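Local coordinates for protein CPn_0803/CP_1068/CPj0803/CpB0832 (Chlamydophila pneumoniae, PDB 3Q9D) that is of unknown function but is probably associated with the needle tip of the chlamydial type III secretion system, and is found here as a six-chain assembly, at residues 59-64 with 71-76; 66-71 with 133-138; 142-147 with 151-156; 187-190 with 194-197. All blocks are in the same frame, centred on the assembly; numbering follows the deposited sequence.

Interaction 1: 59-64 with 71-76; sequences KRIFAT and FREFQN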
loop_
_atom_site.group_PDB
_atom_site.type_symbol
_atom_site.label_atom_id
_atom_site.label_comp_id
_atom_site.label_asym_id
_atom_site.label_seq_id
_atom_site.Cartn_x
_atom_site.Cartn_y
_atom_site.Cartn_z
ATOM N N LYS A 59 -0.970 10.185 24.069
ATOM C CA LYS A 59 -1.415 11.011 22.951
ATOM C C LYS A 59 -0.491 10.832 21.753
ATOM O O LYS A 59 -0.948 10.772 20.622
ATOM C CB LYS A 59 -1.466 12.491 23.330
ATOM C CG LYS A 59 -2.712 12.856 24.180
ATOM C CD LYS A 59 -2.675 14.345 24.558
ATOM C CE LYS A 59 -3.979 14.754 25.281
ATOM N NZ LYS A 59 -5.178 14.610 24.364
ATOM N N ARG A 60 0.813 10.777 21.997
ATOM C CA ARG A 60 1.784 10.608 20.916
ATOM C C ARG A 60 1.592 9.287 20.178
ATOM O O ARG A 60 1.504 9.245 18.947
ATOM C CB ARG A 60 3.214 10.686 21.469
ATOM C CG ARG A 60 4.303 10.637 20.395
ATOM C CD ARG A 60 5.673 11.073 20.952
ATOM N NE ARG A 60 5.562 12.200 21.878
ATOM C CZ ARG A 60 5.712 12.090 23.194
ATOM N NH1 ARG A 60 5.589 13.149 23.974
ATOM N NH2 ARG A 60 5.989 10.912 23.723
ATOM N N ILE A 61 1.532 8.187 20.922
ATOM C CA ILE A 61 1.468 6.910 20.224
ATOM C C ILE A 61 0.147 6.737 19.489
ATOM O O ILE A 61 0.120 6.096 18.447
ATOM C CB ILE A 61 1.753 5.689 21.129
ATOM C CG1 ILE A 61 0.616 5.467 22.125
ATOM C CG2 ILE A 61 3.088 5.839 21.859
ATOM C CD1 ILE A 61 0.875 4.288 23.052
ATOM N N PHE A 62 -0.936 7.317 20.006
ATOM C CA PHE A 62 -2.227 7.193 19.324
ATOM C C PHE A 62 -2.494 8.262 18.261
ATOM O O PHE A 62 -3.554 8.267 17.641
ATOM C CB PHE A 62 -3.376 7.059 20.341
ATOM C CG PHE A 62 -3.385 5.695 21.012
ATOM C CD1 PHE A 62 -3.786 4.573 20.296
ATOM C CD2 PHE A 62 -2.914 5.527 22.313
ATOM C CE1 PHE A 62 -3.763 3.298 20.862
ATOM C CE2 PHE A 62 -2.888 4.252 22.904
ATOM C CZ PHE A 62 -3.315 3.131 22.168
ATOM N N ALA A 63 -1.518 9.140 18.030
ATOM C CA ALA A 63 -1.668 10.176 17.003
ATOM C C ALA A 63 -1.606 9.595 15.582
ATOM O O ALA A 63 -2.213 10.131 14.654
ATOM C CB ALA A 63 -0.623 11.299 17.191
ATOM N N THR A 64 -0.870 8.506 15.408
ATOM C CA THR A 64 -0.775 7.824 14.107
ATOM C C THR A 64 -1.691 6.591 14.077
ATOM O O THR A 64 -2.148 6.146 15.139
ATOM C CB THR A 64 0.663 7.360 13.857
ATOM O OG1 THR A 64 1.118 6.675 15.025
ATOM C CG2 THR A 64 1.583 8.559 13.602
ATOM N N PHE A 71 0.014 -2.059 20.539
ATOM C CA PHE A 71 -0.208 -2.543 21.898
ATOM C C PHE A 71 1.106 -2.720 22.648
ATOM O O PHE A 71 1.247 -2.326 23.809
ATOM C CB PHE A 71 -0.992 -3.856 21.936
ATOM C CG PHE A 71 -1.292 -4.288 23.338
ATOM C CD1 PHE A 71 -2.214 -3.587 24.095
ATOM C CD2 PHE A 71 -0.596 -5.323 23.925
ATOM C CE1 PHE A 71 -2.491 -3.959 25.408
ATOM C CE2 PHE A 71 -0.850 -5.704 25.249
ATOM C CZ PHE A 71 -1.790 -5.014 25.992
ATOM N N ARG A 72 2.100 -3.282 21.974
ATOM C CA ARG A 72 3.406 -3.408 22.600
ATOM C C ARG A 72 4.059 -2.058 22.862
ATOM O O ARG A 72 4.779 -1.892 23.844
ATOM C CB ARG A 72 4.315 -4.337 21.779
ATOM C CG ARG A 72 4.131 -5.799 22.234
ATOM C CD ARG A 72 4.814 -6.797 21.332
ATOM N NE ARG A 72 4.225 -6.821 19.996
ATOM C CZ ARG A 72 4.320 -7.848 19.154
ATOM N NH1 ARG A 72 4.974 -8.941 19.520
ATOM N NH2 ARG A 72 3.751 -7.784 17.952
ATOM N N GLU A 73 3.806 -1.090 21.990
ATOM C CA GLU A 73 4.378 0.236 22.199
ATOM C C GLU A 73 3.768 0.883 23.447
ATOM O O GLU A 73 4.466 1.514 24.240
ATOM C CB GLU A 73 4.134 1.126 20.973
ATOM C CG GLU A 73 4.833 2.473 21.069
ATOM C CD GLU A 73 4.723 3.301 19.780
ATOM O OE1 GLU A 73 3.931 2.918 18.888
ATOM O OE2 GLU A 73 5.431 4.340 19.678
ATOM N N PHE A 74 2.459 0.714 23.607
ATOM C CA PHE A 74 1.763 1.132 24.810
ATOM C C PHE A 74 2.328 0.464 26.086
ATOM O O PHE A 74 2.556 1.125 27.098
ATOM C CB PHE A 74 0.266 0.831 24.664
ATOM C CG PHE A 74 -0.443 0.652 25.972
ATOM C CD1 PHE A 74 -0.784 1.748 26.753
ATOM C CD2 PHE A 74 -0.778 -0.622 26.422
ATOM C CE1 PHE A 74 -1.455 1.574 27.995
ATOM C CE2 PHE A 74 -1.446 -0.801 27.643
ATOM C CZ PHE A 74 -1.776 0.289 28.422
ATOM N N GLN A 75 2.534 -0.845 26.059
ATOM C CA GLN A 75 3.114 -1.508 27.230
ATOM C C GLN A 75 4.456 -0.898 27.573
ATOM O O GLN A 75 4.778 -0.713 28.729
ATOM C CB GLN A 75 3.302 -3.006 26.960
ATOM C CG GLN A 75 1.991 -3.774 26.831
ATOM C CD GLN A 75 2.249 -5.248 26.587
ATOM O OE1 GLN A 75 2.882 -5.614 25.600
ATOM N NE2 GLN A 75 1.795 -6.095 27.509
ATOM N N ASN A 76 5.250 -0.599 26.558
ATOM C CA ASN A 76 6.581 -0.011 26.782
ATOM C C ASN A 76 6.486 1.368 27.454
ATOM O O ASN A 76 7.268 1.683 28.346
ATOM C CB ASN A 76 7.344 0.089 25.461
ATOM C CG ASN A 76 8.742 0.662 25.636
ATOM O OD1 ASN A 76 9.584 0.052 26.287
ATOM N ND2 ASN A 76 8.988 1.838 25.064
HETATM O O HOH W 1 2.905 5.151 17.398
#
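Ile61 and Phe74 are the nearest backbone neighbours, with 7.4 Å between Ile61 CA and Phe74 CA. They lie where the last turn of helix 48-61 passes the early turns of helix 70-82, and no direct hydrogen bond crosses between the two segments. In the conformer described, one of two, Ile61 meets the other helix with two branches. Its CG1 sits between the backbone N and the carbonyl carbon (chi1 70°), which sends CD1 across the gap onto the opposite helix, 3.7 Å from Phe74 CA and 3.9 Å from Phe74 CB. The other branch, CG2, lies against the carboxylate end of Glu73, with Ile61 CG2 3.5 Å from Glu73 OE2. Glu73 is fully stretched, its CG anti to the backbone N (chi1 -174°), and it slides past the isoleucine in the opposite direction. This is the junction of two consecutive helices joined by a short connection in the helical N-terminal half of the chain. The Phe74 ring turns from Ile61 into the interior, against Leu96 and Ile97 of helix 86-98 and Ile124 of helix 107-133. A polar link runs beside the apolar one: water 1 gives one hydrogen to Ile61 O at 3.1 Å and the other to Glu73 OE1 at 2.9 Å. It thereby serves a carbonyl in the last turn of the first helix and ties it to a side chain of the second. The remaining carboxylate oxygen, Glu73 OE2, accepts a hydrogen bond from Asn138 ND2 of the second subunit.

Interaction 2: 66-71 with 133-138; sequences IGYTTF and RGEFIN
The Tyr68 ring reaches Gly134 obliquely, its CE1 4.0 Å from Gly134 CA and its CZ equally far from the same atom. The hydroxyl goes furthest: Tyr68 OH comes within 3.1 Å of Gly134 C and 3.3 Å of Glu135 CG, the side chain of Glu135 crossing the end of the tyrosine at about a right angle. Ring and Glu135 carboxylate planes stand 59° apart, and it is the methylene CG that touches, not the acid group. With CG beside the backbone N (chi1 -71°), the ring is directed at the other segment, where Gly134 has no side chain to hold the hydroxyl off its backbone. The hydroxyl makes no hydrogen bond to this backbone; it bonds instead to OD2 of Asp161, which also shares a backbone hydrogen bond with Gly134. Both partners belong to type I beta turns, Gly67 to Thr70 and Arg133 to Phe136. The first is fastened further by a nearly straight bond (177°) from Gly67 N to Thr70 OG1, 2.8 Å long. Tyr68 N in turn is bonded to Glu164 of the second subunit. The contact thus joins the turn leading into helix 70-82 to the turn by which the chain passes from helix 107-133 into strand 137-147, the neck between the helical N-terminal half and the antiparallel sheet.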
loop_
_atom_site.group_PDB
_atom_site.type_symbol
_atom_site.label_atom_id
_atom_site.label_comp_id
_atom_site.label_asym_id
_atom_site.label_seq_id
_atom_site.Cartn_x
_atom_site.Cartn_y
_atom_site.Cartn_z
ATOM N N ILE A 66 -3.350 3.099 14.440
ATOM C CA ILE A 66 -3.023 1.914 15.237
ATOM C C ILE A 66 -2.504 0.834 14.287
ATOM O O ILE A 66 -3.049 0.643 13.212
ATOM C CB ILE A 66 -4.253 1.380 16.016
ATOM C CG1 ILE A 66 -4.699 2.420 17.043
ATOM C CG2 ILE A 66 -3.938 0.068 16.740
ATOM C CD1 ILE A 66 -5.960 2.019 17.819
ATOM N N GLY A 67 -1.451 0.134 14.690
ATOM C CA GLY A 67 -0.936 -0.984 13.917
ATOM C C GLY A 67 -0.648 -2.163 14.824
ATOM O O GLY A 67 -1.067 -2.213 15.990
ATOM N N TYR A 68 0.106 -3.114 14.298
ATOM C CA TYR A 68 0.339 -4.372 14.981
ATOM C C TYR A 68 1.379 -4.204 16.065
ATOM O O TYR A 68 1.528 -5.073 16.906
ATOM C CB TYR A 68 0.753 -5.474 13.963
ATOM C CG TYR A 68 -0.421 -5.882 13.091
ATOM C CD1 TYR A 68 -1.138 -7.048 13.354
ATOM C CD2 TYR A 68 -0.853 -5.068 12.057
ATOM C CE1 TYR A 68 -2.229 -7.410 12.581
ATOM C CE2 TYR A 68 -1.943 -5.429 11.262
ATOM C CZ TYR A 68 -2.626 -6.601 11.539
ATOM O OH TYR A 68 -3.722 -6.960 10.786
ATOM N N THR A 69 2.101 -3.090 16.060
ATOM C CA THR A 69 3.065 -2.883 17.127
ATOM C C THR A 69 2.524 -2.005 18.277
ATOM O O THR A 69 3.210 -1.819 19.287
ATOM C CB THR A 69 4.354 -2.194 16.632
ATOM O OG1 THR A 69 4.025 -0.902 16.120
ATOM C CG2 THR A 69 5.067 -3.023 15.550
ATOM N N THR A 70 1.338 -1.448 18.092
ATOM C CA THR A 70 0.846 -0.381 18.964
ATOM C C THR A 70 0.564 -0.860 20.393
ATOM O O THR A 70 0.870 -0.149 21.368
ATOM C CB THR A 70 -0.410 0.272 18.383
ATOM O OG1 THR A 70 -0.107 0.785 17.083
ATOM C CG2 THR A 70 -0.934 1.426 19.308
ATOM N N PHE A 71 0.014 -2.059 20.539
ATOM C CA PHE A 71 -0.208 -2.543 21.898
ATOM C C PHE A 71 1.106 -2.720 22.648
ATOM O O PHE A 71 1.247 -2.326 23.809
ATOM C CB PHE A 71 -0.992 -3.856 21.936
ATOM C CG PHE A 71 -1.292 -4.288 23.338
ATOM C CD1 PHE A 71 -2.214 -3.587 24.095
ATOM C CD2 PHE A 71 -0.596 -5.323 23.925
ATOM C CE1 PHE A 71 -2.491 -3.959 25.408
ATOM C CE2 PHE A 71 -0.850 -5.704 25.249
ATOM C CZ PHE A 71 -1.790 -5.014 25.992
ATOM N N ARG A 133 -5.970 -10.307 16.269
ATOM C CA ARG A 133 -6.813 -10.712 15.140
ATOM C C ARG A 133 -7.059 -9.585 14.118
ATOM O O ARG A 133 -8.127 -9.508 13.507
ATOM C CB ARG A 133 -8.153 -11.235 15.661
ATOM C CG ARG A 133 -8.801 -10.328 16.679
ATOM C CD ARG A 133 -9.988 -11.027 17.349
ATOM N NE ARG A 133 -11.019 -11.257 16.347
ATOM C CZ ARG A 133 -11.895 -10.331 15.961
ATOM N NH1 ARG A 133 -11.894 -9.119 16.524
ATOM N NH2 ARG A 133 -12.780 -10.627 15.020
ATOM N N GLY A 134 -6.056 -8.736 13.918
ATOM C CA GLY A 134 -6.173 -7.618 12.991
ATOM C C GLY A 134 -6.531 -8.016 11.568
ATOM O O GLY A 134 -7.129 -7.242 10.844
ATOM N N GLU A 135 -6.178 -9.223 11.146
ATOM C CA GLU A 135 -6.461 -9.608 9.760
ATOM C C GLU A 135 -7.825 -10.253 9.539
ATOM O O GLU A 135 -8.157 -10.658 8.425
ATOM C CB GLU A 135 -5.351 -10.502 9.213
ATOM C CG GLU A 135 -4.062 -9.745 9.037
ATOM C CD GLU A 135 -2.853 -10.666 9.052
ATOM O OE1 GLU A 135 -2.911 -11.723 9.725
ATOM O OE2 GLU A 135 -1.858 -10.335 8.379
ATOM N N PHE A 136 -8.622 -10.353 10.595
ATOM C CA PHE A 136 -9.960 -10.902 10.423
ATOM C C PHE A 136 -10.901 -9.898 9.770
ATOM O O PHE A 136 -10.771 -8.676 9.945
ATOM C CB PHE A 136 -10.526 -11.415 11.748
ATOM C CG PHE A 136 -10.003 -12.787 12.121
ATOM C CD1 PHE A 136 -10.817 -13.908 12.001
ATOM C CD2 PHE A 136 -8.701 -12.947 12.588
ATOM C CE1 PHE A 136 -10.337 -15.178 12.357
ATOM C CE2 PHE A 136 -8.219 -14.207 12.945
ATOM C CZ PHE A 136 -9.045 -15.322 12.821
ATOM N N ILE A 137 -11.851 -10.423 9.015
ATOM C CA ILE A 137 -12.892 -9.587 8.447
ATOM C C ILE A 137 -13.675 -8.864 9.564
ATOM O O ILE A 137 -13.921 -9.430 10.632
ATOM C CB ILE A 137 -13.858 -10.397 7.575
ATOM C CG1 ILE A 137 -14.872 -9.443 6.943
ATOM C CG2 ILE A 137 -14.569 -11.497 8.411
ATOM C CD1 ILE A 137 -15.771 -10.077 5.868
ATOM N N ASN A 138 -14.011 -7.597 9.327
ATOM C CA ASN A 138 -14.768 -6.782 10.278
ATOM C C ASN A 138 -16.090 -6.272 9.686
ATOM O O ASN A 138 -17.081 -6.104 10.390
ATOM C CB ASN A 138 -13.936 -5.550 10.689
ATOM C CG ASN A 138 -14.658 -4.686 11.717
ATOM O OD1 ASN A 138 -14.939 -5.143 12.816
ATOM N ND2 ASN A 138 -14.962 -3.439 11.356
#

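Interaction 3: 142-147 with 151-156; sequences SDMLTQ and CIFLNR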
loop_
_atom_site.group_PDB
_atom_site.type_symbol
_atom_site.label_atom_id
_atom_site.label_comp_id
_atom_site.label_asym_id
_atom_site.label_seq_id
_atom_site.Cartn_x
_atom_site.Cartn_y
_atom_site.Cartn_z
ATOM N N SER A 142 -21.514 -3.525 -0.171
ATOM C CA SER A 142 -21.659 -3.813 -1.594
ATOM C C SER A 142 -22.575 -2.777 -2.198
ATOM O O SER A 142 -23.570 -2.396 -1.586
ATOM C CB SER A 142 -22.263 -5.198 -1.827
ATOM O OG SER A 142 -21.396 -6.234 -1.376
ATOM N N ASP A 143 -22.229 -2.303 -3.385
ATOM C CA ASP A 143 -23.113 -1.426 -4.137
ATOM C C ASP A 143 -23.330 -2.024 -5.501
ATOM O O ASP A 143 -22.371 -2.303 -6.224
ATOM C CB ASP A 143 -22.513 -0.046 -4.288
ATOM C CG ASP A 143 -22.355 0.657 -2.958
ATOM O OD1 ASP A 143 -23.389 1.012 -2.346
ATOM O OD2 ASP A 143 -21.200 0.852 -2.536
ATOM N N MET A 144 -24.591 -2.229 -5.848
ATOM C CA MET A 144 -24.913 -2.795 -7.136
ATOM C C MET A 144 -24.909 -1.700 -8.192
ATOM O O MET A 144 -25.477 -0.631 -7.995
ATOM C CB MET A 144 -26.283 -3.472 -7.100
ATOM C CG MET A 144 -26.562 -4.340 -8.315
ATOM S SD MET A 144 -27.975 -5.431 -8.031
ATOM C CE MET A 144 -29.303 -4.225 -8.076
ATOM N N LEU A 145 -24.269 -1.985 -9.317
ATOM C CA LEU A 145 -24.260 -1.072 -10.444
ATOM C C LEU A 145 -24.887 -1.780 -11.633
ATOM O O LEU A 145 -24.497 -2.895 -11.973
ATOM C CB LEU A 145 -22.836 -0.644 -10.785
ATOM C CG LEU A 145 -21.937 -0.255 -9.613
ATOM C CD1 LEU A 145 -20.481 -0.335 -10.021
ATOM C CD2 LEU A 145 -22.278 1.138 -9.121
ATOM N N THR A 146 -25.877 -1.154 -12.257
ATOM C CA THR A 146 -26.494 -1.771 -13.418
ATOM C C THR A 146 -26.041 -1.031 -14.664
ATOM O O THR A 146 -26.367 0.138 -14.861
ATOM C CB THR A 146 -28.031 -1.744 -13.329
ATOM O OG1 THR A 146 -28.455 -2.381 -12.117
ATOM C CG2 THR A 146 -28.646 -2.470 -14.514
ATOM N N GLN A 147 -25.292 -1.728 -15.507
ATOM C CA GLN A 147 -24.803 -1.155 -16.749
ATOM C C GLN A 147 -24.994 -2.151 -17.881
ATOM O O GLN A 147 -24.813 -3.354 -17.692
ATOM C CB GLN A 147 -23.329 -0.765 -16.621
ATOM C CG GLN A 147 -22.428 -1.872 -16.103
ATOM C CD GLN A 147 -21.099 -1.351 -15.592
ATOM O OE1 GLN A 147 -20.041 -1.866 -15.945
ATOM N NE2 GLN A 147 -21.149 -0.323 -14.753
ATOM N N CYS A 151 -25.465 -6.782 -14.242
ATOM C CA CYS A 151 -25.494 -6.304 -12.863
ATOM C C CYS A 151 -24.186 -6.685 -12.187
ATOM O O CYS A 151 -23.804 -7.845 -12.125
ATOM C CB CYS A 151 -26.709 -6.809 -12.076
ATOM S SG CYS A 151 -28.171 -5.694 -12.138
ATOM N N ILE A 152 -23.476 -5.671 -11.707
ATOM C CA ILE A 152 -22.226 -5.937 -10.996
ATOM C C ILE A 152 -22.221 -5.295 -9.600
ATOM O O ILE A 152 -23.020 -4.409 -9.315
ATOM C CB ILE A 152 -21.009 -5.491 -11.821
ATOM C CG1 ILE A 152 -21.099 -4.007 -12.144
ATOM C CG2 ILE A 152 -20.899 -6.331 -13.100
ATOM C CD1 ILE A 152 -19.795 -3.420 -12.658
ATOM N N PHE A 153 -21.319 -5.750 -8.738
ATOM C CA PHE A 153 -21.270 -5.274 -7.367
ATOM C C PHE A 153 -19.903 -4.721 -7.074
ATOM O O PHE A 153 -18.898 -5.381 -7.347
ATOM C CB PHE A 153 -21.566 -6.424 -6.409
ATOM C CG PHE A 153 -22.947 -6.982 -6.564
ATOM C CD1 PHE A 153 -24.023 -6.398 -5.899
ATOM C CD2 PHE A 153 -23.177 -8.073 -7.379
ATOM C CE1 PHE A 153 -25.308 -6.907 -6.043
ATOM C CE2 PHE A 153 -24.471 -8.586 -7.529
ATOM C CZ PHE A 153 -25.523 -7.999 -6.868
ATOM N N LEU A 154 -19.864 -3.508 -6.537
ATOM C CA LEU A 154 -18.627 -2.956 -5.992
ATOM C C LEU A 154 -18.587 -3.324 -4.511
ATOM O O LEU A 154 -19.315 -2.750 -3.689
ATOM C CB LEU A 154 -18.592 -1.431 -6.178
ATOM C CG LEU A 154 -17.324 -0.653 -5.796
ATOM C CD1 LEU A 154 -17.485 0.805 -6.215
ATOM C CD2 LEU A 154 -17.013 -0.733 -4.290
ATOM N N ASN A 155 -17.779 -4.321 -4.178
ATOM C CA ASN A 155 -17.689 -4.790 -2.798
ATOM C C ASN A 155 -16.513 -4.157 -2.091
ATOM O O ASN A 155 -15.453 -3.973 -2.693
ATOM C CB ASN A 155 -17.543 -6.306 -2.768
ATOM C CG ASN A 155 -18.634 -6.992 -3.555
ATOM O OD1 ASN A 155 -19.786 -7.032 -3.124
ATOM N ND2 ASN A 155 -18.290 -7.496 -4.734
ATOM N N ARG A 156 -16.694 -3.829 -0.816
ATOM C CA ARG A 156 -15.577 -3.358 -0.011
ATOM C C ARG A 156 -15.431 -4.226 1.226
ATOM O O ARG A 156 -16.357 -4.333 2.003
ATOM C CB ARG A 156 -15.790 -1.883 0.390
ATOM C CG ARG A 156 -15.648 -0.921 -0.771
ATOM C CD ARG A 156 -16.040 0.504 -0.339
ATOM N NE ARG A 156 -16.199 1.389 -1.486
ATOM C CZ ARG A 156 -15.177 1.896 -2.174
ATOM N NH1 ARG A 156 -13.925 1.598 -1.833
ATOM N NH2 ARG A 156 -15.414 2.688 -3.211
HETATM O O HOH W 2 -19.488 -1.088 -1.378
HETATM O O HOH W 3 -18.860 2.167 -1.971
#
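Met144 and Phe153 run side by side in the same direction because the methionine places CG opposite its backbone N (chi1 -168°) and then bends at its last torsion, while the phenylalanine keeps CG beside its own N. Met144 SD comes to 3.6 Å from Phe153 CE1 in a Met-aromatic contact, lying oblique to the ring at 50° off its normal. Ser142 and Asn155, on the same face, are joined by a short hydrogen bond from Ser142 OG to Asn155 OD1, 2.5 Å, made in the carbonyl plane. The amide is fixed from its other end too, since Asn155 ND2 bonds to Thr169 OG1 and Leu167 O of strand 164-170. These residues belong to an antiparallel beta hairpin, its strand segments running at 155°, in which Asp143-Leu154 and Leu145-Ile152 are the hydrogen-bonded pairs and Ser142-Asn155, Met144-Phe153 and Thr146-Cys151 the non-hydrogen-bonded ones. The shortest backbone bond is Leu145 N to Ile152 O, 2.7 Å. On the opposite face Leu145 CB rests on Ile152 CG1 at 4.0 Å. Further along that face Asp143 OD2 accepts hydrogens from two waters: water 2 also donates to Leu154 O, and water 3 accepts from Arg156 NE at 2.8 Å, so the aspartate and arginine meet through solvent. Leu154 CD2 lies over one face of that guanidinium, offset toward its rim. Asp143 OD2 has a stronger partner in Arg72 of the fourth subunit, a salt bridge, while Ser142 OG is also hydrogen-bonded to His180 of the third.

Interaction 4: 187-190 with 194-197; sequences EAQK and GEKN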
loop_
_atom_site.group_PDB
_atom_site.type_symbol
_atom_site.label_atom_id
_atom_site.label_comp_id
_atom_site.label_asym_id
_atom_site.label_seq_id
_atom_site.Cartn_x
_atom_site.Cartn_y
_atom_site.Cartn_z
ATOM N N GLU A 187 -15.683 -28.603 4.524
ATOM C CA GLU A 187 -14.444 -29.213 4.993
ATOM C C GLU A 187 -14.266 -29.006 6.503
ATOM O O GLU A 187 -13.868 -29.933 7.201
ATOM C CB GLU A 187 -13.233 -28.751 4.180
ATOM C CG GLU A 187 -13.229 -29.333 2.757
ATOM C CD GLU A 187 -11.862 -29.288 2.069
ATOM O OE1 GLU A 187 -10.825 -29.248 2.771
ATOM O OE2 GLU A 187 -11.830 -29.298 0.817
ATOM N N ALA A 188 -14.593 -27.821 7.016
ATOM C CA ALA A 188 -14.589 -27.626 8.458
ATOM C C ALA A 188 -15.486 -28.640 9.191
ATOM O O ALA A 188 -15.191 -29.034 10.321
ATOM C CB ALA A 188 -15.031 -26.233 8.805
ATOM N N GLN A 189 -16.574 -29.049 8.544
ATOM C CA GLN A 189 -17.543 -29.934 9.186
ATOM C C GLN A 189 -16.986 -31.344 9.415
ATOM O O GLN A 189 -17.435 -32.051 10.333
ATOM C CB GLN A 189 -18.845 -30.007 8.381
ATOM C CG GLN A 189 -20.026 -30.578 9.171
ATOM C CD GLN A 189 -20.034 -32.100 9.212
ATOM O OE1 GLN A 189 -20.403 -32.704 10.223
ATOM N NE2 GLN A 189 -19.641 -32.726 8.109
ATOM N N LYS A 190 -16.010 -31.748 8.595
ATOM C CA LYS A 190 -15.369 -33.067 8.738
ATOM C C LYS A 190 -14.467 -33.130 9.976
ATOM O O LYS A 190 -14.299 -34.183 10.592
ATOM C CB LYS A 190 -14.552 -33.399 7.489
ATOM C CG LYS A 190 -15.368 -33.424 6.214
ATOM C CD LYS A 190 -16.470 -34.449 6.332
ATOM C CE LYS A 190 -15.920 -35.866 6.323
ATOM N NZ LYS A 190 -17.014 -36.880 6.270
ATOM N N GLY A 194 -14.151 -27.919 13.850
ATOM C CA GLY A 194 -15.041 -27.271 12.900
ATOM C C GLY A 194 -16.489 -27.693 13.087
ATOM O O GLY A 194 -17.398 -26.873 12.991
ATOM N N GLU A 195 -16.705 -28.972 13.369
ATOM C CA GLU A 195 -18.054 -29.502 13.562
ATOM C C GLU A 195 -18.735 -28.839 14.762
ATOM O O GLU A 195 -19.927 -28.510 14.711
ATOM C CB GLU A 195 -18.006 -31.028 13.740
ATOM C CG GLU A 195 -19.259 -31.767 13.272
ATOM C CD GLU A 195 -20.312 -31.886 14.357
ATOM O OE1 GLU A 195 -19.999 -31.569 15.525
ATOM O OE2 GLU A 195 -21.451 -32.295 14.041
ATOM N N LYS A 196 -17.971 -28.637 15.835
ATOM C CA LYS A 196 -18.503 -28.042 17.060
ATOM C C LYS A 196 -18.778 -26.570 16.835
ATOM O O LYS A 196 -19.773 -26.039 17.326
ATOM C CB LYS A 196 -17.522 -28.196 18.220
ATOM C CG LYS A 196 -17.263 -29.626 18.634
ATOM C CD LYS A 196 -18.334 -30.142 19.574
ATOM C CE LYS A 196 -18.065 -31.598 19.942
ATOM N NZ LYS A 196 -16.646 -31.810 20.367
ATOM N N ASN A 197 -17.877 -25.908 16.105
ATOM C CA ASN A 197 -18.076 -24.510 15.725
ATOM C C ASN A 197 -19.365 -24.355 14.931
ATOM O O ASN A 197 -20.107 -23.417 15.133
ATOM C CB ASN A 197 -16.934 -23.998 14.838
ATOM C CG ASN A 197 -15.614 -23.822 15.582
ATOM O OD1 ASN A 197 -14.586 -23.550 14.959
ATOM N ND2 ASN A 197 -15.629 -23.978 16.900
#
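Ala188 and Gly194 make the backbone part of this contact, their CA atoms 4.5 Å apart. The carbonyl oxygen Ala188 O lies 3.1 Å from Gly194 CA in a CA-H...O contact, bent to 137° at the hydrogen. Glu195 N, 3.4 Å from Ala188 O, is badly angled for a hydrogen bond, so no conventional backbone bond joins the segments. Without a side chain at Gly194, the carbonyl can press against the backbone of the following helix, and Gly194 N itself is bonded to Asn191 OD1. Contacts between side chains involve Gln189 and Glu195, which lie alongside each other and point the same way. Each has CG opposite its backbone N and then bends sharply at the second torsion, -82° in Gln189 and -88° in Glu195, folding the polar ends back beside one another. In the conformer described, one of two for Gln189 and the one on which this contact rests, Gln189 OE1 sits 3.4 Å from Glu195 CG; the oxygen meets a methylene, while the acid oxygen Glu195 OE2 stays 4.0 Å from it. Glu195 CG also packs on the backbone, 3.5 Å from Gln189 O. Glu195 OE2 finds its hydrogen bond within its own helix, from Gln199 NE2. Polar links to another chain come from Asn197, which bonds Cys151 N and Glu149 O of the third subunit, where Phe153 also packs on Ala188. The tight turn between helix 171-190 and helix 192-200 is therefore closed by carbonyl-to-carbon contacts and van der Waals fit, while the hydrogen bonds named here run to Asn191, to Gln199 and to a neighbouring subunit, and not from one segment to the other.

How the interactions relate
Interactions 1 and 2 adjoin: they share Phe71 and helix 70-82, and Phe62 of interaction 1 packs on Thr70 of interaction 2. Interaction 1 is the buried one, an isoleucine set against a helix backbone and a carboxylate, with one water bridge; interaction 2, nearer the chain's centre, is a smaller tyrosine-on-turn contact. Strand 137-147 carries the chain from interaction 2 into interaction 3, the largest interface, partly buried and dominated by regular backbone hydrogen bonds. Interaction 4 has none across it and rests on close helix-end packing. Interactions 3 and 4 lie about 32 Å apart between centres, yet Asn197 and Cys151 bond between subunits, as do Glu73 and Asn138 for interactions 1 and 2.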